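Local structure of cystathionine beta-lyase family protein, YNBB B.subtilis ortholog (Clostridium acetobutylicum, 3HVY) at residues L50-E55 with Y83-N88; G248-T253 with L294-H299. The protein is probably a pyridoxal-phosphate-dependent lyase of sulfur-containing amino acids, related to cystathionine beta-lyase and methionine gamma-lyase, and is putatively linked to aluminium resistance. All blocks are in the same frame, centred on the assembly; numbering follows the deposited sequence.

Interaction 1 (L50-E55 with Y83-N88); sequences LKAFQE and YANIFN. With NA (sodium ion), chain X; EDO (1,2-ethanediol), chain Z.
Asn85 reaches across from helix 74-87 to Glu55 at the end of helix 18-55, where the two helices pack as a roughly antiparallel pair, their local axes 9.0 Å apart and inclined at 139°. With CG anti to the backbone N (chi1 -164°), the Asn85 amide lies over the last turn of the neighbouring helix. Its ND2 gives a nearly straight hydrogen bond to Glu55 OE1, 3.0 Å long, that stays in the amide plane but meets the carboxylate on its anti side, somewhat out of plane. The two side chains run at about a right angle, yet their flat ends are turned by just 24° from each other. A water that donates to Ala52 O also accepts from Asn85 ND2, so this one nitrogen serves both a side chain and the backbone of helix 18-55. Beside the amide the contact turns apolar: Ala52 CB sits 3.6 Å from Ile86 CG1. The other end of the amide faces a sodium ion, and metal on OD1 and carboxylate on ND2 together should fix the amide's flip. Asn88, at the C-terminal end of helix 74-87 in a Schellman motif with positive phi, helps to close the site. Sodium is held by Asn85 O, Asn85 OD1 and Asn88 OD1, each at 2.3 Å, and by two waters.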
ATOM      1  N   LEU D  50      13.962  -8.566 -20.835  1.00 30.17           N
ATOM      2  CA  LEU D  50      14.705  -7.332 -20.797  1.00 29.08           C
ATOM      3  C   LEU D  50      14.413  -6.515 -22.065  1.00 29.20           C
ATOM      4  O   LEU D  50      14.156  -5.292 -22.010  1.00 30.97           O
ATOM      5  CB  LEU D  50      16.198  -7.650 -20.699  1.00 31.81           C
ATOM      6  CG  LEU D  50      17.157  -6.465 -20.712  1.00 30.04           C
ATOM      7  CD1 LEU D  50      16.814  -5.501 -19.537  1.00 29.79           C
ATOM      8  CD2 LEU D  50      18.635  -6.939 -20.696  1.00 25.92           C
ATOM      9  N   LYS D  51      14.453  -7.148 -23.225  1.00 31.88           N
ATOM     10  CA  LYS D  51      14.189  -6.396 -24.466  1.00 30.87           C
ATOM     11  C   LYS D  51      12.786  -5.777 -24.472  1.00 28.77           C
ATOM     12  O   LYS D  51      12.588  -4.674 -24.951  1.00 33.45           O
ATOM     13  CB  LYS D  51      14.289  -7.288 -25.701  1.00 30.91           C
ATOM     14  CG  LYS D  51      15.665  -7.772 -26.067  1.00 47.38           C
ATOM     15  CD  LYS D  51      15.699  -8.329 -27.500  1.00 50.48           C
ATOM     16  CE  LYS D  51      14.615  -9.355 -27.783  1.00 60.23           C
ATOM     17  NZ  LYS D  51      14.735  -9.950 -29.157  1.00 67.76           N
ATOM     18  N   ALA D  52      11.795  -6.533 -24.012  1.00 32.52           N
ATOM     19  CA  ALA D  52      10.412  -6.052 -23.952  1.00 31.69           C
ATOM     20  C   ALA D  52      10.335  -4.773 -23.039  1.00 33.21           C
ATOM     21  O   ALA D  52       9.711  -3.746 -23.399  1.00 33.33           O
ATOM     22  CB  ALA D  52       9.496  -7.169 -23.470  1.00 27.33           C
ATOM     23  N   PHE D  53      11.003  -4.805 -21.883  1.00 31.05           N
ATOM     24  CA  PHE D  53      11.046  -3.630 -21.019  1.00 30.02           C
ATOM     25  C   PHE D  53      11.612  -2.403 -21.766  1.00 32.77           C
ATOM     26  O   PHE D  53      11.043  -1.311 -21.759  1.00 32.52           O
ATOM     27  CB  PHE D  53      11.924  -3.915 -19.796  1.00 29.78           C
ATOM     28  CG  PHE D  53      11.166  -4.466 -18.579  1.00 28.03           C
ATOM     29  CD1 PHE D  53      10.751  -5.784 -18.523  1.00 35.72           C
ATOM     30  CD2 PHE D  53      10.927  -3.657 -17.483  1.00 34.68           C
ATOM     31  CE1 PHE D  53      10.088  -6.275 -17.417  1.00 37.46           C
ATOM     32  CE2 PHE D  53      10.265  -4.127 -16.355  1.00 32.31           C
ATOM     33  CZ  PHE D  53       9.826  -5.438 -16.325  1.00 30.35           C
ATOM     34  N   GLN D  54      12.741  -2.625 -22.415  1.00 28.09           N
ATOM     35  CA  GLN D  54      13.482  -1.559 -23.098  1.00 29.61           C
ATOM     36  C   GLN D  54      12.745  -1.062 -24.310  1.00 30.24           C
ATOM     37  O   GLN D  54      12.721   0.135 -24.542  1.00 32.72           O
ATOM     38  CB  GLN D  54      14.872  -2.080 -23.451  1.00 29.80           C
ATOM     39  CG  GLN D  54      15.642  -2.517 -22.188  1.00 31.88           C
ATOM     40  CD  GLN D  54      17.095  -2.770 -22.490  1.00 42.50           C
ATOM     41  OE1 GLN D  54      17.427  -3.167 -23.608  1.00 34.75           O
ATOM     42  NE2 GLN D  54      17.968  -2.548 -21.510  1.00 32.75           N
ATOM     43  N   GLU D  55      12.040  -1.941 -25.029  1.00 31.41           N
ATOM     44  CA  GLU D  55      11.263  -1.484 -26.176  1.00 33.46           C
ATOM     45  C   GLU D  55      10.032  -0.674 -25.753  1.00 35.70           C
ATOM     46  O   GLU D  55       9.608   0.198 -26.473  1.00 31.58           O
ATOM     47  CB  GLU D  55      10.916  -2.636 -27.113  1.00 35.06           C
ATOM     48  CG  GLU D  55      12.215  -3.208 -27.794  1.00 38.85           C
ATOM     49  CD  GLU D  55      12.065  -4.568 -28.487  1.00 44.27           C
ATOM     50  OE1 GLU D  55      10.949  -5.141 -28.522  1.00 46.04           O
ATOM     51  OE2 GLU D  55      13.100  -5.057 -28.999  1.00 58.99           O
ATOM     52  N   TYR D  83       3.823  -7.393 -21.844  1.00 27.38           N
ATOM     53  CA  TYR D  83       3.397  -8.760 -21.933  1.00 29.11           C
ATOM     54  C   TYR D  83       3.061  -9.138 -23.390  1.00 27.99           C
ATOM     55  O   TYR D  83       3.414 -10.226 -23.842  1.00 29.28           O
ATOM     56  CB  TYR D  83       2.166  -9.008 -21.092  1.00 30.05           C
ATOM     57  CG  TYR D  83       2.355  -9.500 -19.672  1.00 31.31           C
ATOM     58  CD1 TYR D  83       3.048  -8.769 -18.735  1.00 29.78           C
ATOM     59  CD2 TYR D  83       1.708 -10.678 -19.237  1.00 30.36           C
ATOM     60  CE1 TYR D  83       3.121  -9.221 -17.366  1.00 28.56           C
ATOM     61  CE2 TYR D  83       1.790 -11.114 -17.932  1.00 29.40           C
ATOM     62  CZ  TYR D  83       2.530 -10.413 -17.007  1.00 27.67           C
ATOM     63  OH  TYR D  83       2.589 -10.880 -15.686  1.00 34.51           O
ATOM     64  N   ALA D  84       2.329  -8.287 -24.102  1.00 28.73           N
ATOM     65  CA  ALA D  84       1.995  -8.579 -25.525  1.00 28.27           C
ATOM     66  C   ALA D  84       3.300  -8.813 -26.340  1.00 30.94           C
ATOM     67  O   ALA D  84       3.418  -9.738 -27.181  1.00 30.99           O
ATOM     68  CB  ALA D  84       1.185  -7.444 -26.122  1.00 26.04           C
ATOM     69  N   ASN D  85       4.295  -7.997 -26.069  1.00 30.43           N
ATOM     70  CA  ASN D  85       5.594  -8.152 -26.738  1.00 31.48           C
ATOM     71  C   ASN D  85       6.237  -9.512 -26.375  1.00 32.20           C
ATOM     72  O   ASN D  85       6.667 -10.281 -27.255  1.00 31.61           O
ATOM     73  CB  ASN D  85       6.508  -7.031 -26.304  1.00 33.96           C
ATOM     74  CG  ASN D  85       7.725  -6.869 -27.210  1.00 39.38           C
ATOM     75  OD1 ASN D  85       7.985  -7.700 -28.100  1.00 41.26           O
ATOM     76  ND2 ASN D  85       8.450  -5.766 -27.025  1.00 34.32           N
ATOM     77  N   ILE D  86       6.261  -9.845 -25.090  1.00 28.47           N
ATOM     78  CA  ILE D  86       6.884 -11.091 -24.634  1.00 29.31           C
ATOM     79  C   ILE D  86       6.202 -12.313 -25.258  1.00 29.36           C
ATOM     80  O   ILE D  86       6.859 -13.257 -25.734  1.00 27.11           O
ATOM     81  CB  ILE D  86       6.860 -11.204 -23.092  1.00 27.15           C
ATOM     82  CG1 ILE D  86       7.817 -10.165 -22.509  1.00 30.50           C
ATOM     83  CG2 ILE D  86       7.217 -12.642 -22.628  1.00 27.25           C
ATOM     84  CD1 ILE D  86       7.638  -9.906 -20.969  1.00 24.08           C
ATOM     85  N   PHE D  87       4.880 -12.280 -25.278  1.00 29.21           N
ATOM     86  CA  PHE D  87       4.106 -13.399 -25.793  1.00 29.35           C
ATOM     87  C   PHE D  87       3.928 -13.381 -27.317  1.00 29.90           C
ATOM     88  O   PHE D  87       3.352 -14.293 -27.891  1.00 31.95           O
ATOM     89  CB  PHE D  87       2.735 -13.441 -25.102  1.00 29.13           C
ATOM     90  CG  PHE D  87       2.781 -13.999 -23.706  1.00 33.56           C
ATOM     91  CD1 PHE D  87       2.953 -15.351 -23.502  1.00 30.91           C
ATOM     92  CD2 PHE D  87       2.660 -13.175 -22.601  1.00 34.99           C
ATOM     93  CE1 PHE D  87       2.983 -15.897 -22.201  1.00 30.51           C
ATOM     94  CE2 PHE D  87       2.701 -13.683 -21.327  1.00 38.57           C
ATOM     95  CZ  PHE D  87       2.849 -15.061 -21.117  1.00 34.38           C
ATOM     96  N   ASN D  88       4.400 -12.317 -27.943  1.00 25.65           N
ATOM     97  CA  ASN D  88       4.245 -12.088 -29.385  1.00 28.15           C
ATOM     98  C   ASN D  88       2.791 -12.104 -29.830  1.00 30.26           C
ATOM     99  O   ASN D  88       2.441 -12.741 -30.837  1.00 28.78           O
ATOM    100  CB  ASN D  88       5.126 -13.068 -30.168  1.00 27.81           C
ATOM    101  CG  ASN D  88       6.593 -12.830 -29.910  1.00 33.09           C
ATOM    102  OD1 ASN D  88       7.063 -11.707 -30.049  1.00 33.45           O
ATOM    103  ND2 ASN D  88       7.325 -13.874 -29.538  1.00 31.48           N
TER
HETATM  104 NA    NA X 427       7.807  -9.725 -29.211  1.00 37.09          NA
HETATM  105  C1  EDO Z 429      10.738 -15.868 -28.472  1.00 42.24           C
HETATM  106  O1  EDO Z 429      10.183 -14.524 -28.545  1.00 63.92           O
HETATM  107  C2  EDO Z 429       9.834 -16.983 -28.958  1.00 51.03           C
HETATM  108  O2  EDO Z 429      10.110 -17.287 -30.345  1.00 51.11           O
HETATM  109  O   HOH W   1       7.566  -4.163 -25.091  1.00 29.18           O
HETATM  110  O   HOH W   2      11.312  -8.076 -28.180  1.00 49.82           O
HETATM  111  O   HOH W   3       9.485  -9.257 -30.867  1.00 47.75           O
HETATM  112  O   HOH W   4       5.785  -8.522 -30.429  1.00 44.30           O

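Interaction 2 (G248-T253 with L294-H299)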
ATOM      1  N   GLY D 248       6.868 -13.967 -10.706  1.00 29.52           N
ATOM      2  CA  GLY D 248       8.273 -14.009 -10.162  1.00 31.16           C
ATOM      3  C   GLY D 248       8.323 -14.208  -8.668  1.00 32.21           C
ATOM      4  O   GLY D 248       9.332 -13.962  -8.046  1.00 33.32           O
ATOM      5  N   GLY D 249       7.220 -14.668  -8.089  1.00 33.17           N
ATOM      6  CA  GLY D 249       7.071 -14.771  -6.628  1.00 36.53           C
ATOM      7  C   GLY D 249       6.813 -13.465  -5.872  1.00 35.98           C
ATOM      8  O   GLY D 249       6.648 -13.481  -4.655  1.00 36.20           O
ATOM      9  N   ILE D 250       6.737 -12.344  -6.605  1.00 35.54           N
ATOM     10  CA  ILE D 250       6.588 -11.000  -6.044  1.00 36.73           C
ATOM     11  C   ILE D 250       5.152 -10.503  -6.197  1.00 33.38           C
ATOM     12  O   ILE D 250       4.659  -9.769  -5.365  1.00 35.64           O
ATOM     13  CB  ILE D 250       7.638 -10.060  -6.759  1.00 38.01           C
ATOM     14  CG1 ILE D 250       9.039 -10.575  -6.430  1.00 47.18           C
ATOM     15  CG2 ILE D 250       7.505  -8.602  -6.349  1.00 38.29           C
ATOM     16  CD1 ILE D 250      10.129 -10.022  -7.364  1.00 49.53           C
ATOM     17  N   ALA D 251       4.454 -10.883  -7.265  1.00 35.43           N
ATOM     18  CA  ALA D 251       3.054 -10.455  -7.448  1.00 33.08           C
ATOM     19  C   ALA D 251       2.220 -10.970  -6.322  1.00 33.79           C
ATOM     20  O   ALA D 251       2.372 -12.122  -5.925  1.00 35.62           O
ATOM     21  CB  ALA D 251       2.500 -10.940  -8.784  1.00 31.82           C
ATOM     22  N   THR D 252       1.322 -10.147  -5.792  1.00 30.67           N
ATOM     23  CA  THR D 252       0.513 -10.618  -4.688  1.00 34.32           C
ATOM     24  C   THR D 252      -0.863 -11.105  -5.099  1.00 32.40           C
ATOM     25  O   THR D 252      -1.536 -11.755  -4.319  1.00 35.20           O
ATOM     26  CB  THR D 252       0.398  -9.568  -3.599  1.00 34.93           C
ATOM     27  OG1 THR D 252      -0.177  -8.426  -4.201  1.00 41.56           O
ATOM     28  CG2 THR D 252       1.796  -9.220  -3.020  1.00 34.39           C
ATOM     29  N   THR D 253      -1.291 -10.829  -6.323  1.00 33.59           N
ATOM     30  CA  THR D 253      -2.581 -11.347  -6.807  1.00 33.45           C
ATOM     31  C   THR D 253      -2.707 -11.012  -8.275  1.00 32.53           C
ATOM     32  O   THR D 253      -1.831 -10.343  -8.851  1.00 34.09           O
ATOM     33  CB  THR D 253      -3.806 -10.774  -6.036  1.00 41.26           C
ATOM     34  OG1 THR D 253      -4.996 -11.595  -6.296  1.00 44.07           O
ATOM     35  CG2 THR D 253      -4.019  -9.338  -6.449  1.00 32.73           C
ATOM     36  N   LEU D 294       7.754  -9.688 -13.035  1.00 30.01           N
ATOM     37  CA  LEU D 294       7.990 -10.117 -14.421  1.00 27.65           C
ATOM     38  C   LEU D 294       9.487 -10.255 -14.788  1.00 29.20           C
ATOM     39  O   LEU D 294       9.915 -11.232 -15.416  1.00 30.18           O
ATOM     40  CB  LEU D 294       7.262  -9.175 -15.383  1.00 31.54           C
ATOM     41  CG  LEU D 294       7.397  -9.405 -16.881  1.00 32.32           C
ATOM     42  CD1 LEU D 294       6.833 -10.729 -17.218  1.00 25.83           C
ATOM     43  CD2 LEU D 294       6.762  -8.309 -17.710  1.00 27.36           C
ATOM     44  N   PHE D 295      10.284  -9.283 -14.382  1.00 28.87           N
ATOM     45  CA  PHE D 295      11.700  -9.320 -14.641  1.00 27.78           C
ATOM     46  C   PHE D 295      12.393 -10.512 -14.009  1.00 29.91           C
ATOM     47  O   PHE D 295      13.271 -11.126 -14.637  1.00 28.49           O
ATOM     48  CB  PHE D 295      12.353  -8.020 -14.215  1.00 29.77           C
ATOM     49  CG  PHE D 295      13.729  -7.892 -14.711  1.00 31.08           C
ATOM     50  CD1 PHE D 295      13.959  -7.670 -16.057  1.00 36.17           C
ATOM     51  CD2 PHE D 295      14.794  -8.043 -13.862  1.00 33.27           C
ATOM     52  CE1 PHE D 295      15.234  -7.575 -16.550  1.00 32.16           C
ATOM     53  CE2 PHE D 295      16.069  -7.954 -14.324  1.00 32.49           C
ATOM     54  CZ  PHE D 295      16.297  -7.737 -15.708  1.00 32.99           C
HETATM   55  N   MSE D 296      11.985 -10.857 -12.787  0.50 27.30           N
HETATM   56  CA  MSE D 296      12.557 -11.989 -12.076  0.50 25.57           C
HETATM   57  C   MSE D 296      11.896 -13.340 -12.455  0.50 27.43           C
HETATM   58  O   MSE D 296      12.363 -14.389 -12.021  0.50 23.04           O
HETATM   59  CB  MSE D 296      12.376 -11.773 -10.565  0.50 23.28           C
HETATM   60  CG  MSE D 296      13.058 -10.557  -9.956  0.50 32.56           C
HETATM   61 SE   MSE D 296      12.406 -10.354  -8.093  0.38 34.45          SE
HETATM   62  CE  MSE D 296      12.421 -12.260  -7.590  0.50 45.52           C
ATOM     63  N   ALA D 297      10.816 -13.315 -13.234  1.00 29.06           N
ATOM     64  CA  ALA D 297      10.073 -14.538 -13.544  1.00 30.79           C
ATOM     65  C   ALA D 297      10.827 -15.643 -14.330  1.00 32.86           C
ATOM     66  O   ALA D 297      10.656 -16.848 -14.025  1.00 33.66           O
ATOM     67  CB  ALA D 297       8.743 -14.225 -14.174  1.00 30.16           C
ATOM     68  N   PRO D 298      11.575 -15.265 -15.381  1.00 30.28           N
ATOM     69  CA  PRO D 298      12.345 -16.294 -16.085  1.00 29.82           C
ATOM     70  C   PRO D 298      13.297 -17.039 -15.169  1.00 28.17           C
ATOM     71  O   PRO D 298      13.531 -18.219 -15.341  1.00 30.94           O
ATOM     72  CB  PRO D 298      13.166 -15.473 -17.112  1.00 26.79           C
ATOM     73  CG  PRO D 298      12.306 -14.297 -17.426  1.00 30.67           C
ATOM     74  CD  PRO D 298      11.745 -13.936 -16.027  1.00 30.95           C
ATOM     75  N   HIS D 299      13.891 -16.313 -14.239  1.00 30.15           N
ATOM     76  CA  HIS D 299      14.817 -16.892 -13.262  1.00 28.84           C
ATOM     77  C   HIS D 299      14.121 -17.765 -12.229  1.00 28.41           C
ATOM     78  O   HIS D 299      14.480 -18.925 -12.024  1.00 27.64           O
ATOM     79  CB  HIS D 299      15.660 -15.786 -12.581  1.00 30.55           C
ATOM     80  CG  HIS D 299      16.703 -16.304 -11.644  1.00 31.37           C
ATOM     81  ND1 HIS D 299      18.014 -16.503 -12.026  1.00 32.65           N
ATOM     82  CD2 HIS D 299      16.631 -16.652 -10.332  1.00 34.83           C
ATOM     83  CE1 HIS D 299      18.695 -16.972 -10.990  1.00 35.43           C
ATOM     84  NE2 HIS D 299      17.884 -17.070  -9.954  1.00 32.52           N
TER
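Ile250 lays its CD1 methyl against the SE-CE portion of Met296, a selenomethionine in this crystal, and the two side chains cross at about a right angle. The modelled separation of CD1 from SE is too short for real packing, and Met296 has two deposited conformers, so the detail of this overlap is doubtful; only the general placing of the two chain ends can be trusted. Ile250 belongs to the irregular loop between strands 237-241 and 255-259 of the large mixed sheet, downstream of Lys244, which carries pyridoxal phosphate as an internal aldimine. Met296 lies on helix 287-317, just ahead of the kink at Pro298. Beside this pair the backbones themselves draw close. Gly248, with a positive phi of 64° and no side chain, turns its CA to Ala297 CA at 3.9 Å, and the Ala297 CB methyl rests 4.0 Å from Gly248 N. On the far side of the subunit interface, Ile250 of the second subunit packs on both Ile250 and Met296, while His299 is hydrogen-bonded through NE2 to His299 of that subunit. All the touching residues are buried and there is no hydrogen bond between the segments; together with the close approach of the Gly248 and Ala297 backbones, this implies a joint held by close fit and burial rather than by polar bonds.

In the fold
Interaction 1 comes first along the chain and closes before interaction 2 opens; their centres are 15 Å apart, on the same side of the chain's centre. Helix 287-317, which supplies residues 294-299, joins them: Leu294 packs among Phe53, Tyr83 and Ile86, and Phe295 lies against Leu50, so helices 18-55, 74-87 and 287-317 meet around Leu294. Interaction 1 lies toward the outside, with its sodium site, whereas interaction 2 is buried and joins helix 287-317 to the loop between strands 237-241 and 255-259 of the mixed sheet. Helices 18-55 and 287-317 both reach the second subunit, and the loop of interaction 2 closely follows the cofactor-bearing Lys244 in sequence.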